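Local coordinates for protein lasso peptide isopeptidase AtxE2 (Asticcacaulis excentricus, PDB 5TXE) that hydrolyses the isopeptide bond of the lasso peptides astexin-2 and astexin-3, recognising their knotted shape and converting them to linear peptides, at residues A[148-153]-A[166-171]; A[184-189]-A[230-235]; A[328-333]-A[341-346]. The protein carries 1 engineered substitution. All coordinates share one frame; numbering follows the deposited sequence.

Interaction 1: A[148-153]-A[166-171]; sequences QGRVRV and VIEDAY
R152 and E168 meet through different first torsions: R152 swings CG opposite its carbonyl carbon (chi1 -62°) and runs straight on to NE, while E168 places CG trans to its backbone N (chi1 -178°) and stays extended to the carboxylate. The two chains therefore lie side by side, pointing the same way. R152 NE donates to E168 OE1 at 3.1 Å in an almost straight bond (169°), part of a salt bridge. OE1 sits in the guanidinium plane but is approached from above the carboxylate plane, and the two flat groups are nearly perpendicular. A second grip on R152 comes from the D147 carbonyl, bonded by NH1. R150 has CG over one face of the R152 guanidinium; beyond it the chain bends at chi2 and chi3 and makes a long salt bridge from NH1 to E168 OE2 (3.7 Å); A170 O lies over a face of the R150 guanidinium. A methionine in place of R152 would probably leave E168 OE1 without its close charged mate, with just the long R150 bridge of this network remaining to the carboxylate. Farther along, V153 N donates to I167 O at 3.0 Å, and V153 O accepts from both V166 N at 2.8 Å and I167 N at 3.3 Å. On the face that V153 and I167 share, their side chains run alongside each other, CB to CB 3.8 Å. Where the strands part, a water lying 2.7 Å from V151 O accepts the N-H of D169. Two residues, V166 and I167, facing one, V153, make a classic beta bulge in the antiparallel hairpin of strands 150-157 and 163-167, the last two strands of a four-stranded sheet consistent with a blade of the beta-propeller known in prolyl oligopeptidases.

Interaction 2: A[184-189]-A[230-235]; sequences LIYSGR and VYQVLD
L184 to G188 pair antiparallel with V230 to L234 as the two middle strands of a four-stranded antiparallel sheet, consistent with a blade of the beta-propeller known in the prolyl oligopeptidase family; the connection between them carries helix 190-202. Backbone bonds come first. The hydrogen-bonded pairs L184-L234, Y186-Q232 and G188-V230 each exchange two N-H...O bonds, from L234 N to L184 O at 2.8 Å up to G188 N to V230 O at 3.2 Å. Between them the non-hydrogen-bonded pairs I185-V233 and S187-Y231 bring CA hydrogens near carbonyls, with S187 CA 3.2 Å from V230 O. Apolar contacts differ on the two faces. On the face of I185, S187, Y231 and V233, the branches I185 CG1 and V233 CG2 approach to 4.2 Å, and S187 CB comes to 3.8 Å from Y231 CE1. On the face of Y186, Q232 and L234, Y186 has CG between its backbone N and carbonyl carbon (chi1 70°), and the ring leans toward the neighbouring strand. L234 CB lies more loosely and obliquely to the ring, 4.5 Å from Y186 CE1. Polar links are the third kind: a water donates to both Y186 O and V230 O, and Y186 OH makes a weak hydrogen bond with D169 OD2. The CH-pi contact completes the set: Y186 and Q232 lie side by side, ring and amide planes almost perpendicular, with Q232 CB over the ring face, 4.0 Å from the centroid of Y186 and 29° off its normal.

Interaction 3: A[328-333]-A[341-346]; sequences EMALYR and PVRIWH
E328 and H346 meet with carboxylate and imidazole planes nearly parallel, 17° apart: H346 ND1 donates at 2.9 Å to the syn lone pair of E328 OE1, which lies somewhat out of the ring plane. R343 lies over the H346 ring, its NH2 above the centre of one face, and its NH1 forms a salt bridge with E322. The aliphatic part of R343 crosses Y332 obliquely, CG over the ring face in a CH-pi contact 4.2 Å from the Y332 centroid. Y332 OH hydrogen-bonds to E322 too, so one carboxylate fixes the ends of both side chains. On the other face, W345 turns the edge of its indole to L331 N, which donates to W345 O, and W345 CZ3 rests 3.8 Å from M329 CB. I344 holds CG1 between its backbone N and carbonyl carbon (chi1 56°), directing CD1 across to L331 CD2 at 4.0 Å. L331 O accepts I344 N at 3.0 Å and W345 N weakly, so I344 and W345 both face L331 in a classic beta bulge. This hairpin, 328-335 with 342-347, closes a four-stranded antiparallel sheet consistent with a propeller blade: strand 315-322 flanks 328-335, with F318 against the Y332 ring, while L351 of strand 350-357 and L377 of strand 373-378, both in the following sheet, pack on W345.

How the interactions relate
Interactions 1 and 2 belong to successive four-stranded sheets and touch directly, their centres 12 Å apart. I167 CD1 of interaction 1 lies 3.6 Å from Y186 CD1 of interaction 2, and Y171 CE2 packs 3.7 Å from G188 CA, so side chains of interaction 1 pack on a ring and on the backbone of interaction 2, across what look like adjacent propeller blades. Interaction 3 belongs to another such sheet, later in the chain: its centre is 43 Å from that of interaction 1 and 40 Å from that of interaction 2, with nearest atoms about 29 Å away in both cases. All three lie away from the active site, where the nucleophile position carries an engineered alanine, and from the substrate-contacting residues.

Interaction 1: A[148-153]-A[166-171]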
loop_
_atom_site.group_PDB
_atom_site.type_symbol
_atom_site.label_atom_id
_atom_site.label_comp_id
_atom_site.label_asym_id
_atom_site.label_seq_id
_atom_site.Cartn_x
_atom_site.Cartn_y
_atom_site.Cartn_z
ATOM N N GLN A 148 4.940 -23.133 8.192
ATOM C CA GLN A 148 4.035 -23.667 9.226
ATOM C C GLN A 148 3.637 -22.629 10.261
ATOM O O GLN A 148 3.555 -22.915 11.467
ATOM C CB GLN A 148 4.616 -24.869 10.011
ATOM C CG GLN A 148 4.413 -26.218 9.378
ATOM C CD GLN A 148 5.298 -26.388 8.195
ATOM O OE1 GLN A 148 6.516 -26.165 8.281
ATOM N NE2 GLN A 148 4.706 -26.774 7.061
ATOM N N GLY A 149 3.352 -21.429 9.804
ATOM C CA GLY A 149 2.810 -20.438 10.713
ATOM C C GLY A 149 3.868 -19.788 11.577
ATOM O O GLY A 149 3.528 -19.007 12.413
ATOM N N ARG A 150 5.151 -20.105 11.409
ATOM C CA ARG A 150 6.177 -19.598 12.344
ATOM C C ARG A 150 7.253 -18.877 11.561
ATOM O O ARG A 150 7.779 -19.394 10.576
ATOM C CB ARG A 150 6.764 -20.736 13.217
ATOM C CG ARG A 150 7.895 -20.361 14.213
ATOM C CD ARG A 150 7.474 -19.508 15.429
ATOM N NE ARG A 150 6.282 -20.045 16.100
ATOM C CZ ARG A 150 6.296 -21.117 16.894
ATOM N NH1 ARG A 150 7.436 -21.775 17.147
ATOM N NH2 ARG A 150 5.170 -21.537 17.434
ATOM N N VAL A 151 7.603 -17.668 11.999
ATOM C CA VAL A 151 8.689 -16.904 11.380
ATOM C C VAL A 151 10.059 -17.242 12.021
ATOM O O VAL A 151 10.299 -17.054 13.220
ATOM C CB VAL A 151 8.461 -15.409 11.548
ATOM C CG1 VAL A 151 9.567 -14.634 10.860
ATOM C CG2 VAL A 151 7.113 -15.035 10.932
ATOM N N ARG A 152 10.945 -17.691 11.178
ATOM C CA ARG A 152 12.298 -18.078 11.599
ATOM C C ARG A 152 13.316 -17.209 10.856
ATOM O O ARG A 152 12.981 -16.568 9.851
ATOM C CB ARG A 152 12.543 -19.506 11.171
ATOM C CG ARG A 152 11.602 -20.516 11.816
ATOM C CD ARG A 152 11.916 -21.957 11.357
ATOM N NE ARG A 152 10.964 -22.882 11.945
ATOM C CZ ARG A 152 9.696 -23.024 11.560
ATOM N NH1 ARG A 152 9.166 -22.319 10.571
ATOM N NH2 ARG A 152 8.942 -23.851 12.221
ATOM N N VAL A 153 14.560 -17.243 11.305
ATOM C CA VAL A 153 15.661 -16.683 10.519
ATOM C C VAL A 153 16.273 -17.798 9.679
ATOM O O VAL A 153 16.607 -18.876 10.200
ATOM C CB VAL A 153 16.753 -16.074 11.400
ATOM C CG1 VAL A 153 17.850 -15.554 10.514
ATOM C CG2 VAL A 153 16.180 -14.952 12.247
ATOM N N VAL A 166 18.084 -21.152 10.721
ATOM C CA VAL A 166 19.099 -21.181 11.783
ATOM C C VAL A 166 18.614 -20.664 13.111
ATOM O O VAL A 166 19.208 -20.920 14.131
ATOM C CB VAL A 166 20.369 -20.468 11.342
ATOM C CG1 VAL A 166 20.986 -21.198 10.146
ATOM C CG2 VAL A 166 20.089 -19.022 10.939
ATOM N N ILE A 167 17.502 -19.956 13.137
ATOM C CA ILE A 167 16.960 -19.555 14.408
ATOM C C ILE A 167 15.465 -19.808 14.408
ATOM O O ILE A 167 14.750 -19.330 13.509
ATOM C CB ILE A 167 17.223 -18.036 14.665
ATOM C CG1 ILE A 167 18.707 -17.690 14.499
ATOM C CG2 ILE A 167 16.796 -17.655 16.071
ATOM C CD1 ILE A 167 19.034 -16.226 14.692
ATOM N N GLU A 168 14.994 -20.453 15.473
ATOM C CA GLU A 168 13.575 -20.619 15.707
ATOM C C GLU A 168 13.335 -20.419 17.175
ATOM O O GLU A 168 14.153 -20.800 17.974
ATOM C CB GLU A 168 13.126 -22.035 15.356
ATOM C CG GLU A 168 11.634 -22.221 15.542
ATOM C CD GLU A 168 11.167 -23.657 15.281
ATOM O OE1 GLU A 168 11.812 -24.373 14.492
ATOM O OE2 GLU A 168 10.115 -24.035 15.860
ATOM N N ASP A 169 12.205 -19.854 17.552
ATOM C CA ASP A 169 11.846 -19.868 18.950
ATOM C C ASP A 169 10.341 -20.086 19.150
ATOM O O ASP A 169 9.609 -20.252 18.191
ATOM C CB ASP A 169 12.370 -18.577 19.565
ATOM C CG ASP A 169 12.916 -18.775 20.997
ATOM O OD1 ASP A 169 12.229 -19.477 21.804
ATOM O OD2 ASP A 169 13.998 -18.188 21.306
ATOM N N ALA A 170 9.885 -20.086 20.390
ATOM C CA ALA A 170 8.433 -20.107 20.688
ATOM C C ALA A 170 7.651 -18.896 20.135
ATOM O O ALA A 170 6.427 -18.932 20.034
ATOM C CB ALA A 170 8.208 -20.182 22.185
ATOM N N TYR A 171 8.360 -17.851 19.736
ATOM C CA TYR A 171 7.740 -16.646 19.209
ATOM C C TYR A 171 8.270 -16.419 17.822
ATOM O O TYR A 171 9.366 -16.963 17.438
ATOM C CB TYR A 171 8.033 -15.473 20.135
ATOM C CG TYR A 171 9.478 -15.314 20.522
ATOM C CD1 TYR A 171 10.008 -15.955 21.651
ATOM C CD2 TYR A 171 10.300 -14.501 19.802
ATOM C CE1 TYR A 171 11.337 -15.800 22.021
ATOM C CE2 TYR A 171 11.629 -14.332 20.154
ATOM C CZ TYR A 171 12.141 -14.993 21.261
ATOM O OH TYR A 171 13.437 -14.796 21.608
HETATM O O HOH W 1 10.552 -18.268 15.599
#

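Interaction 2: A[184-189]-A[230-235]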
loop_
_atom_site.group_PDB
_atom_site.type_symbol
_atom_site.label_atom_id
_atom_site.label_comp_id
_atom_site.label_asym_id
_atom_site.label_seq_id
_atom_site.Cartn_x
_atom_site.Cartn_y
_atom_site.Cartn_z
ATOM N N LEU A 184 24.706 -13.857 15.125
ATOM C CA LEU A 184 23.478 -13.154 14.733
ATOM C C LEU A 184 22.820 -12.662 15.978
ATOM O O LEU A 184 22.730 -13.376 16.976
ATOM C CB LEU A 184 22.483 -14.080 13.988
ATOM C CG LEU A 184 22.858 -14.593 12.611
ATOM C CD1 LEU A 184 21.883 -15.686 12.210
ATOM C CD2 LEU A 184 22.812 -13.476 11.593
ATOM N N ILE A 185 22.295 -11.457 15.888
ATOM C CA ILE A 185 21.423 -10.953 16.941
ATOM C C ILE A 185 19.988 -10.875 16.399
ATOM O O ILE A 185 19.766 -10.552 15.242
ATOM C CB ILE A 185 21.888 -9.567 17.435
ATOM C CG1 ILE A 185 20.962 -9.084 18.515
ATOM C CG2 ILE A 185 21.940 -8.558 16.301
ATOM C CD1 ILE A 185 21.505 -7.895 19.281
ATOM N N TYR A 186 19.029 -11.198 17.234
ATOM C CA TYR A 186 17.653 -11.261 16.801
ATOM C C TYR A 186 16.714 -10.906 17.912
ATOM O O TYR A 186 17.076 -10.951 19.091
ATOM C CB TYR A 186 17.309 -12.653 16.283
ATOM C CG TYR A 186 17.228 -13.761 17.333
ATOM C CD1 TYR A 186 18.359 -14.486 17.735
ATOM C CD2 TYR A 186 16.015 -14.149 17.861
ATOM C CE1 TYR A 186 18.288 -15.550 18.656
ATOM C CE2 TYR A 186 15.949 -15.213 18.787
ATOM C CZ TYR A 186 17.098 -15.905 19.173
ATOM O OH TYR A 186 17.005 -16.957 20.077
ATOM N N SER A 187 15.520 -10.471 17.506
ATOM C CA SER A 187 14.525 -9.915 18.423
ATOM C C SER A 187 13.171 -10.573 18.268
ATOM O O SER A 187 12.876 -11.188 17.243
ATOM C CB SER A 187 14.342 -8.420 18.143
ATOM O OG SER A 187 13.892 -8.168 16.839
ATOM N N GLY A 188 12.341 -10.423 19.288
ATOM C CA GLY A 188 10.916 -10.813 19.211
ATOM C C GLY A 188 10.243 -10.684 20.559
ATOM O O GLY A 188 10.850 -10.121 21.467
ATOM N N ARG A 189 9.043 -11.270 20.728
ATOM C CA ARG A 189 8.227 -10.992 21.871
ATOM C C ARG A 189 7.643 -12.218 22.551
ATOM O O ARG A 189 6.452 -12.491 22.442
ATOM C CB ARG A 189 7.119 -9.996 21.481
ATOM C CG ARG A 189 7.673 -8.627 21.057
ATOM C CD ARG A 189 6.615 -7.595 20.677
ATOM N NE ARG A 189 5.830 -8.050 19.551
ATOM C CZ ARG A 189 4.668 -7.505 19.191
ATOM N NH1 ARG A 189 4.178 -6.471 19.849
ATOM N NH2 ARG A 189 4.016 -7.983 18.168
ATOM N N VAL A 230 12.588 -8.676 23.299
ATOM C CA VAL A 230 13.699 -9.411 23.912
ATOM C C VAL A 230 14.725 -9.644 22.825
ATOM O O VAL A 230 14.355 -9.864 21.649
ATOM C CB VAL A 230 13.170 -10.712 24.485
ATOM C CG1 VAL A 230 14.226 -11.764 24.723
ATOM C CG2 VAL A 230 12.427 -10.443 25.767
ATOM N N TYR A 231 16.005 -9.485 23.180
ATOM C CA TYR A 231 17.132 -9.583 22.217
ATOM C C TYR A 231 17.966 -10.750 22.633
ATOM O O TYR A 231 18.206 -10.912 23.804
ATOM C CB TYR A 231 17.982 -8.322 22.237
ATOM C CG TYR A 231 17.129 -7.145 21.925
ATOM C CD1 TYR A 231 16.889 -6.793 20.607
ATOM C CD2 TYR A 231 16.514 -6.382 22.952
ATOM C CE1 TYR A 231 16.047 -5.732 20.301
ATOM C CE2 TYR A 231 15.666 -5.317 22.652
ATOM C CZ TYR A 231 15.452 -4.993 21.320
ATOM O OH TYR A 231 14.635 -3.964 20.926
ATOM N N GLN A 232 18.416 -11.558 21.684
ATOM C CA GLN A 232 19.288 -12.689 21.976
ATOM C C GLN A 232 20.322 -12.789 20.882
ATOM O O GLN A 232 20.107 -12.295 19.765
ATOM C CB GLN A 232 18.496 -14.016 21.993
ATOM C CG GLN A 232 17.425 -14.237 23.049
ATOM C CD GLN A 232 17.936 -15.005 24.252
ATOM O OE1 GLN A 232 18.103 -16.231 24.234
ATOM N NE2 GLN A 232 18.154 -14.289 25.313
ATOM N N VAL A 233 21.431 -13.456 21.182
ATOM C CA VAL A 233 22.508 -13.628 20.225
ATOM C C VAL A 233 22.789 -15.092 20.065
ATOM O O VAL A 233 22.892 -15.814 21.054
ATOM C CB VAL A 233 23.807 -12.951 20.708
ATOM C CG1 VAL A 233 24.928 -13.196 19.713
ATOM C CG2 VAL A 233 23.571 -11.460 20.842
ATOM N N LEU A 234 22.951 -15.510 18.814
ATOM C CA LEU A 234 23.258 -16.856 18.505
ATOM C C LEU A 234 24.605 -16.933 17.835
ATOM O O LEU A 234 24.818 -16.298 16.819
ATOM C CB LEU A 234 22.204 -17.452 17.551
ATOM C CG LEU A 234 22.606 -18.871 17.129
ATOM C CD1 LEU A 234 22.021 -19.886 18.062
ATOM C CD2 LEU A 234 22.192 -19.207 15.700
ATOM N N ASP A 235 25.482 -17.784 18.365
ATOM C CA ASP A 235 26.764 -18.119 17.706
ATOM C C ASP A 235 26.533 -19.309 16.797
ATOM O O ASP A 235 26.287 -20.393 17.256
ATOM C CB ASP A 235 27.804 -18.452 18.793
ATOM C CG ASP A 235 29.215 -18.793 18.237
ATOM O OD1 ASP A 235 29.437 -19.007 16.999
ATOM O OD2 ASP A 235 30.105 -18.854 19.108
HETATM O O HOH W 2 15.034 -12.433 20.603
#

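Interaction 3: A[328-333]-A[341-346]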
loop_
_atom_site.group_PDB
_atom_site.type_symbol
_atom_site.label_atom_id
_atom_site.label_comp_id
_atom_site.label_asym_id
_atom_site.label_seq_id
_atom_site.Cartn_x
_atom_site.Cartn_y
_atom_site.Cartn_z
ATOM N N GLU A 328 5.499 13.793 -10.307
ATOM C CA GLU A 328 6.782 13.221 -10.709
ATOM C C GLU A 328 7.735 13.042 -9.579
ATOM O O GLU A 328 7.550 13.599 -8.520
ATOM C CB GLU A 328 7.442 14.105 -11.735
ATOM C CG GLU A 328 6.720 14.103 -13.066
ATOM C CD GLU A 328 7.547 14.782 -14.138
ATOM O OE1 GLU A 328 8.772 14.527 -14.181
ATOM O OE2 GLU A 328 6.988 15.587 -14.899
ATOM N N MET A 329 8.715 12.170 -9.773
ATOM C CA MET A 329 9.833 12.032 -8.864
ATOM C C MET A 329 11.000 12.687 -9.546
ATOM O O MET A 329 11.086 12.652 -10.752
ATOM C CB MET A 329 10.240 10.573 -8.664
ATOM C CG MET A 329 9.222 9.736 -7.943
ATOM S SD MET A 329 9.587 9.452 -6.219
ATOM C CE MET A 329 11.239 8.846 -6.329
ATOM N N ALA A 330 11.942 13.172 -8.754
ATOM C CA ALA A 330 13.177 13.776 -9.266
ATOM C C ALA A 330 14.341 13.484 -8.336
ATOM O O ALA A 330 14.178 13.396 -7.137
ATOM C CB ALA A 330 12.996 15.288 -9.430
ATOM N N LEU A 331 15.499 13.347 -8.930
ATOM C CA LEU A 331 16.725 13.113 -8.245
ATOM C C LEU A 331 17.655 14.285 -8.496
ATOM O O LEU A 331 17.843 14.696 -9.665
ATOM C CB LEU A 331 17.354 11.887 -8.850
ATOM C CG LEU A 331 18.700 11.461 -8.309
ATOM C CD1 LEU A 331 18.617 11.146 -6.835
ATOM C CD2 LEU A 331 19.154 10.237 -9.109
ATOM N N TYR A 332 18.228 14.808 -7.405
ATOM C CA TYR A 332 19.143 15.965 -7.413
ATOM C C TYR A 332 20.560 15.601 -6.967
ATOM O O TYR A 332 20.759 14.715 -6.097
ATOM C CB TYR A 332 18.592 17.072 -6.514
ATOM C CG TYR A 332 17.391 17.745 -7.126
ATOM C CD1 TYR A 332 16.141 17.192 -7.006
ATOM C CD2 TYR A 332 17.524 18.928 -7.850
ATOM C CE1 TYR A 332 15.030 17.797 -7.586
ATOM C CE2 TYR A 332 16.431 19.537 -8.432
ATOM C CZ TYR A 332 15.184 18.954 -8.298
ATOM O OH TYR A 332 14.110 19.530 -8.866
ATOM N N ARG A 333 21.535 16.305 -7.564
ATOM C CA ARG A 333 22.949 16.231 -7.162
ATOM C C ARG A 333 23.438 17.622 -6.719
ATOM O O ARG A 333 23.299 18.609 -7.434
ATOM C CB ARG A 333 23.722 15.732 -8.341
ATOM C CG ARG A 333 25.211 15.570 -8.177
ATOM C CD ARG A 333 25.778 15.321 -9.573
ATOM N NE ARG A 333 27.184 14.995 -9.484
ATOM C CZ ARG A 333 28.161 15.880 -9.253
ATOM N NH1 ARG A 333 27.911 17.187 -9.096
ATOM N NH2 ARG A 333 29.410 15.445 -9.183
ATOM N N PRO A 341 21.632 22.680 -5.592
ATOM C CA PRO A 341 21.282 21.390 -6.192
ATOM C C PRO A 341 20.941 21.494 -7.651
ATOM O O PRO A 341 20.363 22.461 -8.068
ATOM C CB PRO A 341 20.086 20.929 -5.393
ATOM C CG PRO A 341 19.586 22.126 -4.691
ATOM C CD PRO A 341 20.703 23.101 -4.548
ATOM N N VAL A 342 21.365 20.502 -8.423
ATOM C CA VAL A 342 21.051 20.391 -9.834
ATOM C C VAL A 342 20.264 19.093 -10.111
ATOM O O VAL A 342 20.662 18.005 -9.676
ATOM C CB VAL A 342 22.343 20.380 -10.659
ATOM C CG1 VAL A 342 22.031 20.236 -12.143
ATOM C CG2 VAL A 342 23.115 21.672 -10.394
ATOM N N ARG A 343 19.169 19.217 -10.859
ATOM C CA ARG A 343 18.332 18.065 -11.208
ATOM C C ARG A 343 19.012 17.236 -12.235
ATOM O O ARG A 343 19.400 17.748 -13.242
ATOM C CB ARG A 343 17.000 18.516 -11.785
ATOM C CG ARG A 343 15.977 17.393 -11.800
ATOM C CD ARG A 343 14.580 17.933 -11.997
ATOM N NE ARG A 343 14.411 18.323 -13.381
ATOM C CZ ARG A 343 13.303 18.871 -13.849
ATOM N NH1 ARG A 343 12.283 19.102 -13.043
ATOM N NH2 ARG A 343 13.214 19.187 -15.122
ATOM N N ILE A 344 19.165 15.943 -12.001
ATOM C CA ILE A 344 19.754 15.086 -13.020
ATOM C C ILE A 344 18.804 14.052 -13.611
ATOM O O ILE A 344 19.126 13.445 -14.613
ATOM C CB ILE A 344 20.997 14.364 -12.486
ATOM C CG1 ILE A 344 20.674 13.582 -11.237
ATOM C CG2 ILE A 344 22.094 15.382 -12.161
ATOM C CD1 ILE A 344 21.807 12.663 -10.849
ATOM N N TRP A 345 17.672 13.792 -12.948
ATOM C CA TRP A 345 16.669 12.833 -13.458
ATOM C C TRP A 345 15.310 13.230 -12.928
ATOM O O TRP A 345 15.196 13.700 -11.795
ATOM C CB TRP A 345 17.022 11.416 -13.031
ATOM C CG TRP A 345 15.996 10.319 -13.347
ATOM C CD1 TRP A 345 15.985 9.481 -14.437
ATOM C CD2 TRP A 345 14.872 9.913 -12.537
ATOM N NE1 TRP A 345 14.932 8.593 -14.352
ATOM C CE2 TRP A 345 14.224 8.846 -13.211
ATOM C CE3 TRP A 345 14.346 10.354 -11.310
ATOM C CZ2 TRP A 345 13.099 8.224 -12.706
ATOM C CZ3 TRP A 345 13.230 9.709 -10.787
ATOM C CH2 TRP A 345 12.615 8.670 -11.488
ATOM N N HIS A 346 14.293 13.036 -13.744
ATOM C CA HIS A 346 12.915 13.139 -13.289
ATOM C C HIS A 346 12.015 12.307 -14.213
ATOM O O HIS A 346 12.302 12.167 -15.382
ATOM C CB HIS A 346 12.440 14.584 -13.274
ATOM C CG HIS A 346 12.393 15.205 -14.636
ATOM N ND1 HIS A 346 11.242 15.737 -15.194
ATOM C CD2 HIS A 346 13.362 15.351 -15.566
ATOM C CE1 HIS A 346 11.510 16.187 -16.405
ATOM N NE2 HIS A 346 12.787 15.958 -16.656
#